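Local atomic coordinates of flagellar protein FliL (Vibrio alginolyticus, PDB entry 6AHP), a protein that assists the function of the bacterial flagellar motor as a stomatin-like protein associated with the flagellar basal body. Residues S5-V10 and Q34-G39; R81-I86 and E100-T105; Q14-N19 and S55-T60. All coordinates share one frame; numbering follows the deposited sequence.

How the contacts relate
The three contacts share one three-stranded antiparallel sheet, in the order 7-21, 26-38, 101-109, and the helices packed on it. Contact 1 pairs two of its strands at one end, about 14 Å from the centre of the chain, and is only partly buried; a ladder of backbone hydrogen bonds runs through it, with side-chain packing on both faces. Contacts 2 and 3 are buried and set helices 72-94 and 50-62 against the sheet. Contact 2 keeps one serine hydrogen bond among apolar groups, whereas contact 3 is apolar. Strand 7-21 serves contacts 1 and 3. Contacts 2 and 3, with centres about 12 Å apart, meet where I86 packs on L57 and D85 probably hydrogen-bonds T60.

Contact 1: S5-V10 and Q34-G39; sequences SPIAYV and QLMVRG
R38 lays its extended side chain beside S5 and I7 where strands 7-21 and 26-38 pair as an antiparallel beta hairpin. Its CB lies 3.8 Å from S5 OG. CG and CD run on past the carbonyl oxygen of S5. Beyond them, CZ, NH1 and NH2 lie against I7. I7 CG1 sits over one face of the guanidinium, 3.3 Å from R38 NH1, and I7 CD1 lies near NH2. I7 CG1 is beside its own backbone N (chi1 -67°), and the chain rises from there across the guanidinium face. In the guanidinium plane, R38 NH1 donates to S5 O at 3.2 Å. NE forms a salt bridge with E100, so the flat group is held from two positions and its rotation is probably restricted.

The backbone ladder is regular. A8 pairs with V37, and V10 with L35, each through two hydrogen bonds; A8 N to V37 O is 2.8 Å. The non-hydrogen-bonded pairs are I7 with R38 and Y9 with M36. At the hairpin's open end, G39 N donates to P6 O at 3.0 Å. The positive phi of G39 (99°) suits glycine, which stands at the N-cap of the next helix.

On the face with I7 and R38, Y9 and M36 lie side by side and point the same way. M36 CG is 3.7 Å from Y9 CE1, and the M36 sulfur makes an oblique Met-aromatic contact with the Y9 ring. On the other face V10 CG1 meets L35 CD1 at 4.1 Å, and A8 CB faces V37 CG2.

Helix 40-48 covers this second face, with E43 touching A8, V10 and V37. Strand 101-109 continues the sheet beyond 34-38 through backbone hydrogen bonds of Q34 with L103 and of M36 with E100 and K101.

Contact 2: R81-I86 and E100-T105; sequences RASEDI and EKVLFT
Helix-on-sheet packing joins helix 72-94 to strand 101-109, an outermost strand of the three-stranded antiparallel sheet within this chain, through A82, S83 and I86 on V102 and F104. The two short segments run roughly antiparallel, at 141°, with their axes 7.2 Å apart at closest approach. That is close for a helix on a strand, and the small residues A82 and S83 lie at the interface. A82 CB meets V102 CG1 at 3.9 Å. It also lies at the edge of the F104 ring, near its plane, 4.1 Å from CZ. I86 reaches V102 CB from the next turn through CD1. L57 of helix 50-62 touches both A82 and I86 and extends this apolar layer.

E100 and K101 both face M36 of strand 26-38 as a classic beta bulge. K101 CB passes 3.7 Å from S83 OG, while its bent chain leads away from the helix.

The polar element is S83. Its OG stands beside its own backbone N (chi1 -69°) and reaches the strand there. V102 N donates to S83 OG at 3.0 Å, nearly straight at 169°.

Contact 3: Q14-N19 and S55-T60; sequences QAFVFN and SSLLST
F16 presses its outer ring atoms onto L57, the two side chains crossing at about a right angle. The ring meets the leucine obliquely: CZ is 3.6 Å from L57 CD1, and CE1 is 3.8 Å from L57 CB. F16 CG lies beside the backbone N (chi1 -64°), and the ring extends from the strand toward helix 50-62. Next along the helix, the L58 side chain turns its end toward the strand. Its CD1 lies 4.4 Å from F16 CD1 and 4.3 Å from F18 CB, touching both phenylalanines from the same methyl.

This is helix-on-sheet packing, with strand 15-19 and helix 55-60 running 33° from parallel and their axes 9.5 Å apart at closest approach. Side chains bridge the separation. F18 continues the layer, its ring meeting that of F61. The second subunit, another copy of the protein, borders the site: its T105 packs on L58, and S55 OG is hydrogen-bonded to F104 O of that subunit.

No hydrogen bond links the two segments. The contact therefore rests on apolar packing and burial of aromatic and leucine groups.

Contact 1: S5-V10 and Q34-G39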
loop_
_atom_site.group_PDB
_atom_site.type_symbol
_atom_site.label_atom_id
_atom_site.label_comp_id
_atom_site.label_asym_id
_atom_site.label_seq_id
_atom_site.Cartn_x
_atom_site.Cartn_y
_atom_site.Cartn_z
ATOM N N SER A 5 26.754 -0.403 10.542
ATOM C CA SER A 5 25.989 -0.135 11.749
ATOM C C SER A 5 25.105 -1.338 12.071
ATOM O O SER A 5 24.748 -2.112 11.178
ATOM C CB SER A 5 25.156 1.134 11.573
ATOM O OG SER A 5 24.712 1.289 10.238
ATOM N N PRO A 6 24.698 -1.488 13.303
ATOM C CA PRO A 6 24.136 -2.788 13.712
ATOM C C PRO A 6 22.766 -3.106 13.103
ATOM O O PRO A 6 21.864 -2.262 13.042
ATOM C CB PRO A 6 24.043 -2.667 15.241
ATOM C CG PRO A 6 23.937 -1.208 15.486
ATOM C CD PRO A 6 24.795 -0.557 14.440
ATOM N N ILE A 7 22.615 -4.370 12.701
ATOM C CA ILE A 7 21.357 -4.854 12.158
ATOM C C ILE A 7 20.272 -4.793 13.211
ATOM O O ILE A 7 20.513 -4.996 14.414
ATOM C CB ILE A 7 21.545 -6.277 11.610
ATOM C CG1 ILE A 7 22.462 -6.265 10.412
ATOM C CG2 ILE A 7 20.230 -6.927 11.208
ATOM C CD1 ILE A 7 22.949 -7.658 10.036
ATOM N N ALA A 8 19.060 -4.467 12.764
ATOM C CA ALA A 8 17.862 -4.616 13.574
ATOM C C ALA A 8 16.721 -5.036 12.663
ATOM O O ALA A 8 16.798 -4.897 11.438
ATOM C CB ALA A 8 17.520 -3.322 14.337
ATOM N N TYR A 9 15.658 -5.556 13.262
ATOM C CA TYR A 9 14.512 -6.080 12.529
ATOM C C TYR A 9 13.266 -5.344 12.988
ATOM O O TYR A 9 13.019 -5.205 14.190
ATOM C CB TYR A 9 14.347 -7.614 12.740
ATOM C CG TYR A 9 15.585 -8.339 12.297
ATOM C CD1 TYR A 9 15.814 -8.594 10.959
ATOM C CD2 TYR A 9 16.556 -8.694 13.206
ATOM C CE1 TYR A 9 16.984 -9.200 10.544
ATOM C CE2 TYR A 9 17.718 -9.314 12.806
ATOM C CZ TYR A 9 17.937 -9.546 11.487
ATOM O OH TYR A 9 19.106 -10.151 11.100
ATOM N N VAL A 10 12.500 -4.862 12.027
ATOM C CA VAL A 10 11.262 -4.153 12.270
ATOM C C VAL A 10 10.158 -5.099 11.854
ATOM O O VAL A 10 10.015 -5.420 10.664
ATOM C CB VAL A 10 11.192 -2.836 11.477
ATOM C CG1 VAL A 10 9.763 -2.280 11.500
ATOM C CG2 VAL A 10 12.194 -1.820 12.012
ATOM N N GLN A 34 8.993 -9.076 7.542
ATOM C CA GLN A 34 9.680 -8.153 8.436
ATOM C C GLN A 34 10.701 -7.376 7.620
ATOM O O GLN A 34 11.063 -7.773 6.507
ATOM C CB GLN A 34 10.384 -8.878 9.613
ATOM C CG GLN A 34 9.447 -9.619 10.575
ATOM C CD GLN A 34 10.112 -10.020 11.890
ATOM O OE1 GLN A 34 10.891 -9.262 12.487
ATOM N NE2 GLN A 34 9.797 -11.221 12.356
ATOM N N LEU A 35 11.192 -6.280 8.190
ATOM C CA LEU A 35 12.190 -5.444 7.538
ATOM C C LEU A 35 13.532 -5.590 8.246
ATOM O O LEU A 35 13.607 -5.479 9.475
ATOM C CB LEU A 35 11.762 -3.966 7.533
ATOM C CG LEU A 35 10.315 -3.751 7.060
ATOM C CD1 LEU A 35 9.844 -2.362 7.432
ATOM C CD2 LEU A 35 10.193 -4.033 5.523
ATOM N N MET A 36 14.584 -5.807 7.464
ATOM C CA MET A 36 15.949 -5.762 7.962
ATOM C C MET A 36 16.520 -4.368 7.708
ATOM O O MET A 36 16.469 -3.871 6.580
ATOM C CB MET A 36 16.796 -6.824 7.273
ATOM C CG MET A 36 18.207 -6.973 7.808
ATOM S SD MET A 36 18.912 -8.422 6.960
ATOM C CE MET A 36 20.290 -7.638 6.144
ATOM N N VAL A 37 17.010 -3.725 8.766
ATOM C CA VAL A 37 17.549 -2.378 8.670
ATOM C C VAL A 37 18.896 -2.371 9.384
ATOM O O VAL A 37 19.197 -3.250 10.195
ATOM C CB VAL A 37 16.611 -1.307 9.298
ATOM C CG1 VAL A 37 15.128 -1.441 8.780
ATOM C CG2 VAL A 37 16.644 -1.420 10.815
ATOM N N ARG A 38 19.691 -1.338 9.100
ATOM C CA ARG A 38 20.940 -1.084 9.811
ATOM C C ARG A 38 20.899 0.297 10.450
ATOM O O ARG A 38 20.776 1.303 9.748
ATOM C CB ARG A 38 22.139 -1.216 8.872
ATOM C CG ARG A 38 22.521 -2.690 8.576
ATOM C CD ARG A 38 23.739 -2.772 7.658
ATOM N NE ARG A 38 24.000 -4.152 7.265
ATOM C CZ ARG A 38 24.665 -5.016 8.025
ATOM N NH1 ARG A 38 25.121 -4.622 9.215
ATOM N NH2 ARG A 38 24.866 -6.271 7.603
ATOM N N GLY A 39 20.981 0.334 11.768
ATOM C CA GLY A 39 21.173 1.546 12.530
ATOM C C GLY A 39 19.873 2.086 13.106
ATOM O O GLY A 39 18.764 1.838 12.598
#

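Contact 2: R81-I86 and E100-T105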
loop_
_atom_site.group_PDB
_atom_site.type_symbol
_atom_site.label_atom_id
_atom_site.label_comp_id
_atom_site.label_asym_id
_atom_site.label_seq_id
_atom_site.Cartn_x
_atom_site.Cartn_y
_atom_site.Cartn_z
ATOM N N ARG A 81 11.971 -7.714 -5.918
ATOM C CA ARG A 81 11.090 -6.629 -6.353
ATOM C C ARG A 81 10.482 -5.893 -5.164
ATOM O O ARG A 81 10.427 -4.662 -5.154
ATOM C CB ARG A 81 9.968 -7.169 -7.227
ATOM C CG ARG A 81 10.374 -7.310 -8.650
ATOM C CD ARG A 81 10.456 -5.964 -9.337
ATOM N NE ARG A 81 10.342 -6.186 -10.774
ATOM C CZ ARG A 81 9.223 -6.021 -11.471
ATOM N NH1 ARG A 81 8.110 -5.588 -10.875
ATOM N NH2 ARG A 81 9.225 -6.281 -12.772
ATOM N N ALA A 82 9.944 -6.644 -4.198
ATOM C CA ALA A 82 9.396 -6.051 -2.976
ATOM C C ALA A 82 10.395 -5.110 -2.299
ATOM O O ALA A 82 10.057 -3.966 -1.982
ATOM C CB ALA A 82 8.961 -7.151 -2.014
ATOM N N SER A 83 11.637 -5.575 -2.072
ATOM C CA SER A 83 12.648 -4.716 -1.448
ATOM C C SER A 83 12.903 -3.472 -2.290
ATOM O O SER A 83 12.960 -2.353 -1.764
ATOM C CB SER A 83 13.966 -5.484 -1.230
ATOM O OG SER A 83 13.811 -6.481 -0.242
ATOM N N GLU A 84 13.082 -3.652 -3.585
ATOM C CA GLU A 84 13.343 -2.529 -4.448
ATOM C C GLU A 84 12.179 -1.537 -4.490
ATOM O O GLU A 84 12.387 -0.380 -4.436
ATOM C CB GLU A 84 13.794 -2.947 -5.836
ATOM C CG GLU A 84 15.263 -3.372 -5.967
ATOM C CD GLU A 84 16.295 -2.490 -5.245
ATOM O OE1 GLU A 84 16.341 -1.275 -5.386
ATOM O OE2 GLU A 84 17.112 -3.036 -4.531
ATOM N N ASP A 85 10.960 -2.018 -4.502
ATOM C CA ASP A 85 9.820 -1.091 -4.533
ATOM C C ASP A 85 9.760 -0.254 -3.260
ATOM O O ASP A 85 9.483 0.948 -3.324
ATOM C CB ASP A 85 8.500 -1.838 -4.735
ATOM C CG ASP A 85 8.316 -2.353 -6.185
ATOM O OD1 ASP A 85 9.013 -1.870 -7.101
ATOM O OD2 ASP A 85 7.472 -3.266 -6.409
ATOM N N ILE A 86 10.047 -0.865 -2.092
ATOM C CA ILE A 86 10.070 -0.107 -0.830
ATOM C C ILE A 86 11.170 0.948 -0.863
ATOM O O ILE A 86 10.971 2.103 -0.470
ATOM C CB ILE A 86 10.262 -1.048 0.379
ATOM C CG1 ILE A 86 9.021 -1.892 0.632
ATOM C CG2 ILE A 86 10.635 -0.237 1.661
ATOM C CD1 ILE A 86 9.301 -3.165 1.463
ATOM N N GLU A 100 17.377 -2.363 4.432
ATOM C CA GLU A 100 18.269 -3.320 3.800
ATOM C C GLU A 100 17.534 -4.196 2.793
ATOM O O GLU A 100 17.995 -4.361 1.663
ATOM C CB GLU A 100 18.937 -4.196 4.865
ATOM C CG GLU A 100 19.912 -3.432 5.715
ATOM C CD GLU A 100 21.298 -3.329 5.075
ATOM O OE1 GLU A 100 21.675 -2.198 4.647
ATOM O OE2 GLU A 100 21.994 -4.380 5.004
ATOM N N LYS A 101 16.527 -4.886 3.334
ATOM C CA LYS A 101 15.747 -5.824 2.541
ATOM C C LYS A 101 14.535 -6.206 3.370
ATOM O O LYS A 101 14.515 -6.010 4.587
ATOM C CB LYS A 101 16.571 -7.074 2.161
ATOM C CG LYS A 101 17.303 -7.702 3.368
ATOM C CD LYS A 101 17.665 -9.168 3.159
ATOM C CE LYS A 101 19.023 -9.340 2.523
ATOM N NZ LYS A 101 20.147 -8.656 3.241
ATOM N N VAL A 102 13.500 -6.724 2.696
ATOM C CA VAL A 102 12.365 -7.277 3.421
ATOM C C VAL A 102 12.565 -8.791 3.479
ATOM O O VAL A 102 13.166 -9.403 2.596
ATOM C CB VAL A 102 10.998 -6.878 2.792
ATOM C CG1 VAL A 102 10.953 -7.187 1.360
ATOM C CG2 VAL A 102 9.825 -7.563 3.500
ATOM N N LEU A 103 12.080 -9.378 4.555
ATOM C CA LEU A 103 12.210 -10.795 4.867
ATOM C C LEU A 103 10.812 -11.393 4.862
ATOM O O LEU A 103 9.893 -10.803 5.436
ATOM C CB LEU A 103 12.852 -10.994 6.257
ATOM C CG LEU A 103 14.211 -10.384 6.555
ATOM C CD1 LEU A 103 14.635 -10.667 8.015
ATOM C CD2 LEU A 103 15.209 -10.942 5.586
ATOM N N PHE A 104 10.652 -12.539 4.190
ATOM C CA PHE A 104 9.419 -13.318 4.230
ATOM C C PHE A 104 9.670 -14.501 5.172
ATOM O O PHE A 104 10.488 -15.381 4.874
ATOM C CB PHE A 104 9.017 -13.810 2.833
ATOM C CG PHE A 104 8.809 -12.702 1.797
ATOM C CD1 PHE A 104 8.692 -11.379 2.167
ATOM C CD2 PHE A 104 8.684 -13.019 0.448
ATOM C CE1 PHE A 104 8.492 -10.375 1.218
ATOM C CE2 PHE A 104 8.485 -12.017 -0.526
ATOM C CZ PHE A 104 8.397 -10.700 -0.139
ATOM N N THR A 105 8.972 -14.505 6.277
ATOM C CA THR A 105 9.025 -15.549 7.268
ATOM C C THR A 105 7.983 -16.644 7.035
ATOM O O THR A 105 8.236 -17.714 7.397
ATOM C CB THR A 105 8.961 -15.066 8.714
ATOM O OG1 THR A 105 7.770 -14.364 8.944
ATOM C CG2 THR A 105 10.120 -14.192 9.028
#

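Contact 3: Q14-N19 and S55-T60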
loop_
_atom_site.group_PDB
_atom_site.type_symbol
_atom_site.label_atom_id
_atom_site.label_comp_id
_atom_site.label_asym_id
_atom_site.label_seq_id
_atom_site.Cartn_x
_atom_site.Cartn_y
_atom_site.Cartn_z
ATOM N N GLN A 14 1.010 -7.503 10.778
ATOM C CA GLN A 14 -0.134 -8.023 10.035
ATOM C C GLN A 14 0.328 -8.711 8.756
ATOM O O GLN A 14 0.938 -8.076 7.883
ATOM C CB GLN A 14 -1.115 -6.898 9.711
ATOM C CG GLN A 14 -2.310 -7.336 8.867
ATOM C CD GLN A 14 -3.359 -8.089 9.672
ATOM O OE1 GLN A 14 -3.126 -9.213 10.139
ATOM N NE2 GLN A 14 -4.520 -7.471 9.846
ATOM N N ALA A 15 0.010 -9.997 8.632
ATOM C CA ALA A 15 0.339 -10.746 7.424
ATOM C C ALA A 15 -0.369 -10.163 6.207
ATOM O O ALA A 15 -1.484 -9.644 6.296
ATOM C CB ALA A 15 -0.046 -12.214 7.577
ATOM N N PHE A 16 0.293 -10.254 5.055
ATOM C CA PHE A 16 -0.305 -9.824 3.797
ATOM C C PHE A 16 -1.136 -10.959 3.215
ATOM O O PHE A 16 -0.626 -12.071 2.997
ATOM C CB PHE A 16 0.773 -9.360 2.817
ATOM C CG PHE A 16 1.493 -8.155 3.300
ATOM C CD1 PHE A 16 1.034 -6.892 2.982
ATOM C CD2 PHE A 16 2.566 -8.284 4.164
ATOM C CE1 PHE A 16 1.681 -5.754 3.477
ATOM C CE2 PHE A 16 3.217 -7.166 4.672
ATOM C CZ PHE A 16 2.775 -5.893 4.325
ATOM N N VAL A 17 -2.413 -10.675 2.976
ATOM C CA VAL A 17 -3.341 -11.596 2.326
ATOM C C VAL A 17 -3.860 -10.918 1.064
ATOM O O VAL A 17 -4.399 -9.804 1.126
ATOM C CB VAL A 17 -4.509 -11.973 3.246
ATOM C CG1 VAL A 17 -5.497 -12.857 2.496
ATOM C CG2 VAL A 17 -3.993 -12.614 4.520
ATOM N N PHE A 18 -3.700 -11.583 -0.076
ATOM C CA PHE A 18 -4.087 -10.996 -1.348
ATOM C C PHE A 18 -4.409 -12.115 -2.320
ATOM O O PHE A 18 -3.886 -13.228 -2.207
ATOM C CB PHE A 18 -2.977 -10.103 -1.914
ATOM C CG PHE A 18 -1.684 -10.822 -2.105
ATOM C CD1 PHE A 18 -0.839 -11.044 -1.031
ATOM C CD2 PHE A 18 -1.328 -11.303 -3.350
ATOM C CE1 PHE A 18 0.331 -11.716 -1.196
ATOM C CE2 PHE A 18 -0.150 -11.985 -3.522
ATOM C CZ PHE A 18 0.686 -12.191 -2.433
ATOM N N ASN A 19 -5.238 -11.847 -3.290
ATOM C CA ASN A 19 -5.654 -12.784 -4.285
ATOM C C ASN A 19 -4.760 -12.776 -5.469
ATOM O O ASN A 19 -4.021 -11.871 -5.628
ATOM C CB ASN A 19 -7.076 -12.533 -4.716
ATOM C CG ASN A 19 -7.964 -12.080 -3.591
ATOM O OD1 ASN A 19 -8.327 -10.926 -3.527
ATOM N ND2 ASN A 19 -8.295 -12.985 -2.681
ATOM N N SER A 55 1.928 -0.349 2.114
ATOM C CA SER A 55 1.221 -0.104 0.867
ATOM C C SER A 55 2.067 -0.498 -0.339
ATOM O O SER A 55 1.539 -0.995 -1.342
ATOM C CB SER A 55 0.828 1.371 0.796
ATOM O OG SER A 55 -0.291 1.492 -0.048
ATOM N N SER A 56 3.377 -0.241 -0.274
ATOM C CA SER A 56 4.286 -0.689 -1.321
ATOM C C SER A 56 4.274 -2.209 -1.443
ATOM O O SER A 56 4.225 -2.750 -2.549
ATOM C CB SER A 56 5.700 -0.201 -1.021
ATOM O OG SER A 56 6.646 -0.774 -1.898
ATOM N N LEU A 57 4.364 -2.908 -0.308
ATOM C CA LEU A 57 4.338 -4.368 -0.310
ATOM C C LEU A 57 3.054 -4.902 -0.954
ATOM O O LEU A 57 3.097 -5.801 -1.802
ATOM C CB LEU A 57 4.485 -4.886 1.124
ATOM C CG LEU A 57 5.952 -4.915 1.622
ATOM C CD1 LEU A 57 6.090 -5.173 3.118
ATOM C CD2 LEU A 57 6.824 -5.883 0.807
ATOM N N LEU A 58 1.895 -4.383 -0.535
ATOM C CA LEU A 58 0.631 -4.824 -1.124
ATOM C C LEU A 58 0.593 -4.544 -2.623
ATOM O O LEU A 58 0.105 -5.377 -3.393
ATOM C CB LEU A 58 -0.556 -4.162 -0.418
ATOM C CG LEU A 58 -1.933 -4.817 -0.600
ATOM C CD1 LEU A 58 -1.942 -6.335 -0.221
ATOM C CD2 LEU A 58 -2.993 -4.061 0.205
ATOM N N SER A 59 1.134 -3.395 -3.060
ATOM C CA SER A 59 1.220 -3.111 -4.491
ATOM C C SER A 59 2.084 -4.134 -5.205
ATOM O O SER A 59 1.752 -4.577 -6.312
ATOM C CB SER A 59 1.783 -1.716 -4.738
ATOM O OG SER A 59 0.864 -0.709 -4.379
ATOM N N THR A 60 3.219 -4.504 -4.601
ATOM C CA THR A 60 4.093 -5.470 -5.245
ATOM C C THR A 60 3.392 -6.807 -5.395
ATOM O O THR A 60 3.393 -7.392 -6.476
ATOM C CB THR A 60 5.382 -5.666 -4.464
ATOM O OG1 THR A 60 6.053 -4.404 -4.322
ATOM C CG2 THR A 60 6.272 -6.659 -5.241
#